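Local coordinates for response regulator receiver protein (Pseudoalteromonas atlantica T6c, PDB 3KTO), which probably acts as the receiver module of a two-component signalling system, relaying a signal that controls transcription, at residues A18-A21 with L22-L26; K63-S66 with G67-L70; L116-D119 with V120-I124. One frame throughout, in Å; residues are numbered along the deposited sequence.

Contact 1: residues A18-A21 with L22-L26; sequences ARAA and LSKLL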
loop_
_atom_site.group_PDB
_atom_site.type_symbol
_atom_site.label_atom_id
_atom_site.label_comp_id
_atom_site.label_asym_id
_atom_site.label_seq_id
_atom_site.Cartn_x
_atom_site.Cartn_y
_atom_site.Cartn_z
ATOM N N ALA A 18 -8.300 4.427 4.411
ATOM C CA ALA A 18 -9.302 4.436 3.354
ATOM C C ALA A 18 -10.680 4.762 3.922
ATOM O O ALA A 18 -11.364 5.650 3.421
ATOM C CB ALA A 18 -9.326 3.086 2.646
ATOM N N ARG A 19 -11.090 4.046 4.965
ATOM C CA ARG A 19 -12.386 4.300 5.580
ATOM C C ARG A 19 -12.453 5.758 6.033
ATOM O O ARG A 19 -13.475 6.425 5.877
ATOM C CB ARG A 19 -12.608 3.370 6.778
ATOM C CG ARG A 19 -12.558 1.887 6.425
ATOM C CD ARG A 19 -13.160 1.023 7.513
ATOM N NE ARG A 19 -12.400 1.019 8.761
ATOM C CZ ARG A 19 -11.317 0.279 8.987
ATOM N NH1 ARG A 19 -10.846 -0.525 8.046
ATOM N NH2 ARG A 19 -10.725 0.316 10.173
ATOM N N ALA A 20 -11.355 6.251 6.595
ATOM C CA ALA A 20 -11.307 7.631 7.053
ATOM C C ALA A 20 -11.446 8.594 5.876
ATOM O O ALA A 20 -12.365 9.416 5.839
ATOM C CB ALA A 20 -9.997 7.892 7.791
ATOM N N ALA A 21 -10.538 8.476 4.912
ATOM C CA ALA A 21 -10.523 9.336 3.731
ATOM C C ALA A 21 -11.810 9.307 2.914
ATOM O O ALA A 21 -12.318 10.354 2.503
ATOM C CB ALA A 21 -9.348 8.966 2.845
ATOM N N LEU A 22 -12.333 8.109 2.671
ATOM C CA LEU A 22 -13.552 7.972 1.892
ATOM C C LEU A 22 -14.737 8.592 2.623
ATOM O O LEU A 22 -15.584 9.242 2.011
ATOM C CB LEU A 22 -13.831 6.495 1.596
ATOM C CG LEU A 22 -14.141 6.192 0.131
ATOM C CD1 LEU A 22 -12.981 6.694 -0.720
ATOM C CD2 LEU A 22 -14.347 4.695 -0.078
ATOM N N SER A 23 -14.797 8.393 3.934
ATOM C CA SER A 23 -15.896 8.944 4.715
ATOM C C SER A 23 -15.904 10.468 4.651
ATOM O O SER A 23 -16.961 11.082 4.503
ATOM C CB SER A 23 -15.798 8.479 6.167
ATOM O OG SER A 23 -15.994 7.082 6.248
ATOM N N LYS A 24 -14.723 11.070 4.752
ATOM C CA LYS A 24 -14.598 12.524 4.701
ATOM C C LYS A 24 -15.052 13.062 3.352
ATOM O O LYS A 24 -15.847 14.001 3.276
ATOM C CB LYS A 24 -13.147 12.938 4.976
ATOM C CG LYS A 24 -12.760 12.842 6.446
ATOM C CD LYS A 24 -11.268 13.086 6.684
ATOM C CE LYS A 24 -10.425 11.888 6.241
ATOM N NZ LYS A 24 -8.975 12.025 6.596
ATOM N N LEU A 25 -14.542 12.460 2.286
ATOM C CA LEU A 25 -14.897 12.862 0.932
ATOM C C LEU A 25 -16.390 12.780 0.600
ATOM O O LEU A 25 -16.900 13.592 -0.170
ATOM C CB LEU A 25 -14.127 12.008 -0.081
ATOM C CG LEU A 25 -14.526 12.196 -1.546
ATOM C CD1 LEU A 25 -14.129 13.592 -2.015
ATOM C CD2 LEU A 25 -13.855 11.137 -2.402
ATOM N N LEU A 26 -17.090 11.809 1.174
ATOM C CA LEU A 26 -18.505 11.631 0.870
ATOM C C LEU A 26 -19.482 12.196 1.896
ATOM O O LEU A 26 -20.687 12.220 1.657
ATOM C CB LEU A 26 -18.797 10.143 0.672
ATOM C CG LEU A 26 -18.014 9.404 -0.411
ATOM C CD1 LEU A 26 -18.317 7.913 -0.315
ATOM C CD2 LEU A 26 -18.379 9.957 -1.782
#

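Contact 2: residues K63-S66 with G67-L70; sequences KKDS and GIEL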
loop_
_atom_site.group_PDB
_atom_site.type_symbol
_atom_site.label_atom_id
_atom_site.label_comp_id
_atom_site.label_asym_id
_atom_site.label_seq_id
_atom_site.Cartn_x
_atom_site.Cartn_y
_atom_site.Cartn_z
ATOM N N LYS A 63 -6.377 -10.642 0.775
ATOM C CA LYS A 63 -6.850 -11.925 0.254
ATOM C C LYS A 63 -7.423 -11.585 -1.120
ATOM O O LYS A 63 -8.493 -11.000 -1.224
ATOM C CB LYS A 63 -7.946 -12.511 1.145
ATOM C CG LYS A 63 -7.427 -13.210 2.391
ATOM C CD LYS A 63 -6.791 -12.255 3.374
ATOM C CE LYS A 63 -6.165 -13.016 4.542
ATOM N NZ LYS A 63 -7.097 -14.034 5.100
ATOM N N LYS A 64 -6.699 -11.950 -2.171
ATOM C CA LYS A 64 -7.109 -11.623 -3.524
ATOM C C LYS A 64 -8.557 -11.938 -3.823
ATOM O O LYS A 64 -9.027 -13.033 -3.560
ATOM C CB LYS A 64 -6.213 -12.331 -4.543
ATOM C CG LYS A 64 -6.380 -11.786 -5.956
ATOM C CD LYS A 64 -5.429 -12.481 -6.916
ATOM C CE LYS A 64 -5.430 -11.807 -8.278
ATOM N NZ LYS A 64 -4.573 -12.552 -9.246
ATOM N N ASP A 65 -9.255 -10.945 -4.367
ATOM C CA ASP A 65 -10.648 -11.084 -4.753
ATOM C C ASP A 65 -11.650 -11.376 -3.632
ATOM O O ASP A 65 -12.814 -11.596 -3.926
ATOM C CB ASP A 65 -10.790 -12.180 -5.817
ATOM C CG ASP A 65 -10.175 -11.793 -7.158
ATOM O OD1 ASP A 65 -9.772 -10.621 -7.328
ATOM O OD2 ASP A 65 -10.107 -12.674 -8.043
ATOM N N SER A 66 -11.226 -11.364 -2.369
ATOM C CA SER A 66 -12.170 -11.667 -1.283
ATOM C C SER A 66 -13.346 -10.686 -1.213
ATOM O O SER A 66 -14.450 -11.064 -0.827
ATOM C CB SER A 66 -11.448 -11.747 0.069
ATOM O OG SER A 66 -10.806 -10.545 0.433
ATOM N N GLY A 67 -13.121 -9.437 -1.608
ATOM C CA GLY A 67 -14.198 -8.465 -1.597
ATOM C C GLY A 67 -15.221 -8.805 -2.672
ATOM O O GLY A 67 -16.428 -8.677 -2.456
ATOM N N ILE A 68 -14.740 -9.245 -3.834
ATOM C CA ILE A 68 -15.617 -9.614 -4.939
ATOM C C ILE A 68 -16.398 -10.867 -4.546
ATOM O O ILE A 68 -17.573 -11.003 -4.868
ATOM C CB ILE A 68 -14.796 -9.864 -6.225
ATOM C CG1 ILE A 68 -14.107 -8.562 -6.638
ATOM C CG2 ILE A 68 -15.701 -10.347 -7.350
ATOM C CD1 ILE A 68 -13.025 -8.740 -7.699
ATOM N N GLU A 69 -15.742 -11.776 -3.839
ATOM C CA GLU A 69 -16.406 -12.998 -3.382
ATOM C C GLU A 69 -17.572 -12.572 -2.470
ATOM O O GLU A 69 -18.676 -13.119 -2.538
ATOM C CB GLU A 69 -15.400 -13.866 -2.624
ATOM C CG GLU A 69 -15.927 -15.203 -2.165
ATOM C CD GLU A 69 -14.861 -16.022 -1.468
ATOM O OE1 GLU A 69 -14.270 -15.516 -0.496
ATOM O OE2 GLU A 69 -14.609 -17.171 -1.889
ATOM N N LEU A 70 -17.326 -11.581 -1.620
ATOM C CA LEU A 70 -18.372 -11.076 -0.739
ATOM C C LEU A 70 -19.546 -10.607 -1.593
ATOM O O LEU A 70 -20.695 -10.936 -1.312
ATOM C CB LEU A 70 -17.854 -9.913 0.111
ATOM C CG LEU A 70 -18.899 -9.153 0.934
ATOM C CD1 LEU A 70 -19.630 -10.096 1.889
ATOM C CD2 LEU A 70 -18.192 -8.053 1.710
HETATM O O HOH W 1 -15.004 -13.087 1.129
#

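Contact 3: residues L116-D119 with V120-I124; sequences LVHD and VQQII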
loop_
_atom_site.group_PDB
_atom_site.type_symbol
_atom_site.label_atom_id
_atom_site.label_comp_id
_atom_site.label_asym_id
_atom_site.label_seq_id
_atom_site.Cartn_x
_atom_site.Cartn_y
_atom_site.Cartn_z
ATOM N N LEU A 116 -15.429 8.869 -7.983
ATOM C CA LEU A 116 -16.101 8.241 -6.862
ATOM C C LEU A 116 -17.338 9.040 -6.470
ATOM O O LEU A 116 -18.416 8.476 -6.316
ATOM C CB LEU A 116 -15.162 8.130 -5.664
ATOM C CG LEU A 116 -15.838 7.616 -4.391
ATOM C CD1 LEU A 116 -16.285 6.173 -4.585
ATOM C CD2 LEU A 116 -14.878 7.735 -3.222
ATOM N N VAL A 117 -17.184 10.351 -6.316
ATOM C CA VAL A 117 -18.312 11.190 -5.924
ATOM C C VAL A 117 -19.469 11.002 -6.900
ATOM O O VAL A 117 -20.615 10.814 -6.494
ATOM C CB VAL A 117 -17.891 12.683 -5.848
ATOM C CG1 VAL A 117 -19.097 13.563 -5.535
ATOM C CG2 VAL A 117 -16.838 12.857 -4.768
ATOM N N HIS A 118 -19.157 11.014 -8.189
ATOM C CA HIS A 118 -20.170 10.838 -9.214
ATOM C C HIS A 118 -20.883 9.491 -9.097
ATOM O O HIS A 118 -22.112 9.427 -9.146
ATOM C CB HIS A 118 -19.538 10.974 -10.602
ATOM C CG HIS A 118 -20.511 10.798 -11.724
ATOM N ND1 HIS A 118 -20.897 9.558 -12.187
ATOM C CD2 HIS A 118 -21.221 11.704 -12.436
ATOM C CE1 HIS A 118 -21.805 9.707 -13.135
ATOM N NE2 HIS A 118 -22.020 11.000 -13.305
ATOM N N ASP A 119 -20.115 8.415 -8.943
ATOM C CA ASP A 119 -20.695 7.078 -8.818
ATOM C C ASP A 119 -21.655 6.976 -7.644
ATOM O O ASP A 119 -22.710 6.346 -7.743
ATOM C CB ASP A 119 -19.601 6.023 -8.647
ATOM C CG ASP A 119 -18.856 5.740 -9.933
ATOM O OD1 ASP A 119 -19.323 6.187 -11.000
ATOM O OD2 ASP A 119 -17.811 5.057 -9.874
ATOM N N VAL A 120 -21.283 7.586 -6.526
ATOM C CA VAL A 120 -22.122 7.552 -5.339
ATOM C C VAL A 120 -23.390 8.394 -5.516
ATOM O O VAL A 120 -24.481 7.967 -5.141
ATOM C CB VAL A 120 -21.339 8.039 -4.109
ATOM C CG1 VAL A 120 -22.266 8.155 -2.908
ATOM C CG2 VAL A 120 -20.199 7.061 -3.811
ATOM N N GLN A 121 -23.247 9.585 -6.088
ATOM C CA GLN A 121 -24.401 10.454 -6.313
ATOM C C GLN A 121 -25.408 9.731 -7.204
ATOM O O GLN A 121 -26.624 9.821 -6.999
ATOM C CB GLN A 121 -23.964 11.756 -6.989
ATOM C CG GLN A 121 -25.044 12.826 -7.029
ATOM C CD GLN A 121 -25.398 13.342 -5.644
ATOM O OE1 GLN A 121 -26.462 13.030 -5.102
ATOM N NE2 GLN A 121 -24.503 14.135 -5.065
ATOM N N GLN A 122 -24.896 9.008 -8.194
ATOM C CA GLN A 122 -25.750 8.262 -9.109
ATOM C C GLN A 122 -26.588 7.240 -8.337
ATOM O O GLN A 122 -27.784 7.085 -8.584
ATOM C CB GLN A 122 -24.892 7.557 -10.163
ATOM C CG GLN A 122 -25.698 6.805 -11.209
ATOM C CD GLN A 122 -24.839 6.255 -12.336
ATOM O OE1 GLN A 122 -24.200 7.010 -13.075
ATOM N NE2 GLN A 122 -24.820 4.933 -12.474
ATOM N N ILE A 123 -25.955 6.545 -7.398
ATOM C CA ILE A 123 -26.654 5.557 -6.583
ATOM C C ILE A 123 -27.705 6.265 -5.722
ATOM O O ILE A 123 -28.814 5.767 -5.537
ATOM C CB ILE A 123 -25.666 4.802 -5.663
ATOM C CG1 ILE A 123 -24.739 3.927 -6.510
ATOM C CG2 ILE A 123 -26.428 3.967 -4.641
ATOM C CD1 ILE A 123 -23.614 3.281 -5.727
ATOM N N ILE A 124 -27.342 7.428 -5.196
ATOM C CA ILE A 124 -28.246 8.218 -4.372
ATOM C C ILE A 124 -29.491 8.600 -5.177
ATOM O O ILE A 124 -30.619 8.399 -4.720
ATOM C CB ILE A 124 -27.549 9.509 -3.867
ATOM C CG1 ILE A 124 -26.475 9.146 -2.838
ATOM C CG2 ILE A 124 -28.574 10.466 -3.256
ATOM C CD1 ILE A 124 -25.611 10.311 -2.416
#

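Contact 1: residues A18-A21 with L22-L26
Ala-18 offers its carbonyl to the amide of Leu-22, with Leu-22 N 2.7 Å from Ala-18 O, a short and nearly straight bond. The same oxygen touches Leu-22 CB, so it sits against the root of a side chain that goes on to pack on Ile-55 of strand 51-57 and on Phe-111.

Arg-19 O is gripped twice. Ser-23 OG donates to Arg-19 O at 2.6 Å and Ser-23 N to the same Arg-19 O from 3.1 Å, the latter standing 38° above the carbonyl plane. With chi1 at -66° the hydroxyl of Ser-23 lies beside its own backbone N, which lets it fold back one turn and spend its proton on the helix itself. The guanidinium of Arg-19 leads elsewhere: NH1 bonds Asp-13 O.

Helix 16-26, to which both segments belong, is the crossover helix of a right-handed beta-alpha-beta unit between the parallel strands 8-12 and 32-36, the first such unit of the CheY-like fold.

Ala-20 O receives Lys-24 N at 3.1 Å, in the carbonyl plane. The Lys-24 chain, bent at chi3, curls back along the helix surface, bringing Lys-24 CE to 3.2 Å from Ala-20 O and 4.3 Å from Ala-20 CB.

Ala-21 O takes the amide of Leu-25 in another nearly straight bond, and Leu-25 CB lies alongside that carbonyl. Ala-21 also packs on Glu-61 of the second subunit.

Contact 2: residues K63-S66 with G67-L70
Ser-66 O and Asp-65 O open helix 66-76 by accepting from its first turn, just after a type II beta turn from Lys-63 to Ser-66 in the CheY-like fold's loop between strand 51-57 and this helix. Asp-65 O takes Glu-69 N at 2.9 Å, with an N-H...O angle of 157°. Ser-66 O accepts Leu-70 N at 3.0 Å.

Asp-65 holds the N-cap position, yet its carboxylate makes no capping bond. OD1 accepts from Thr-94 OG1, and OD2 forms a salt bridge with Arg-97, so both oxygens are committed to helix 92-100. Asp-65 N hydrogen-bonds His-59 ND1, and the backbone of Gly-67 that of Ala-58. The side chains of Asp-65 and Ile-68 run alongside each other, and Ile-68 CD1 comes 3.8 Å from Asp-65 OD1 while the isoleucine packs on helix 92-100.

Ser-66 N closes the turn on Lys-63 O at 3.0 Å. The hydroxyl, set between its own backbone N and carbonyl carbon (chi1 61°), has two acceptors within reach, Lys-63 O and Leu-60 O, and the choice is not settled.

Glu-69 reaches back through a water, which donates to Ser-66 O at 2.9 Å and to Glu-69 OE1 at 3.0 Å.

Contact 3: residues L116-D119 with V120-I124
Four successive i to i+4 backbone bonds carry the chain from Leu-116 through Ile-123, the first from Val-120 N to Leu-116 O at 3.0 Å and the last, from Ile-123 N to Asp-119 O, stretched to 3.3 Å. They belong to helix 113-127, the C-terminal helix of the CheY-like fold, which follows strand 105-108, outermost in this chain's sheet, and packs against the central parallel sheet.

On its buried side, Leu-116 and Val-120 extend in a common direction, flank to flank. Leu-116 CD1 meets Val-120 CG2 at 4.1 Å, and Val-120 CG2 also rests on Leu-116 O, 3.4 Å away. Val-120 CG2 is placed there by a chi1 of 173°, which sets CG1 anti to the backbone N and leaves CG2 beside that nitrogen, facing the preceding turn. Ile-84 of strand 83-87 covers Val-120 further out.

Ile-123 continues the apolar face one turn on. Ile-123 CG1, beside its backbone N, comes to 3.4 Å from Asp-119 O, and the side chain packs on Ile-84 and Pro-82. The carboxylate of Asp-119 stands close to that of Asp-105, a pairing of like charges that would probably favour protonation of one of them; Asp-119 OD1 also lies in the plane of the His-118 ring, at its edge.

On the exposed side, His-118 and Gln-122 sit one turn apart with the ring and amide planes 82° from each other, and His-118 CE1 approaches Gln-122 OE1 to 3.6 Å.

In the fold
Contacts 1 and 3 are the pair that touch: their centres lie 14 Å apart, and helices 16-26 and 113-127 meet through leucines and valines. Leu-25 CD2 reaches Leu-116 CD2 at 3.6 Å, Leu-25 CD1 meets Val-117 CG2 at 3.9 Å, and Leu-26 CD2 lies 4.0 Å from Val-120 CG2, so residues spaced along one helix face residues spaced along the other. Contact 2 stands apart, its centre 21 Å from that of contact 1 and 22 Å from that of contact 3, with nearest atoms about 12 and 14 Å away. Contacts 2 and 3 fall on opposite sides of the chain's centre. Contact 1 packs on the second subunit and contact 2 on the third, whereas no other chain of the assembly touches contact 3.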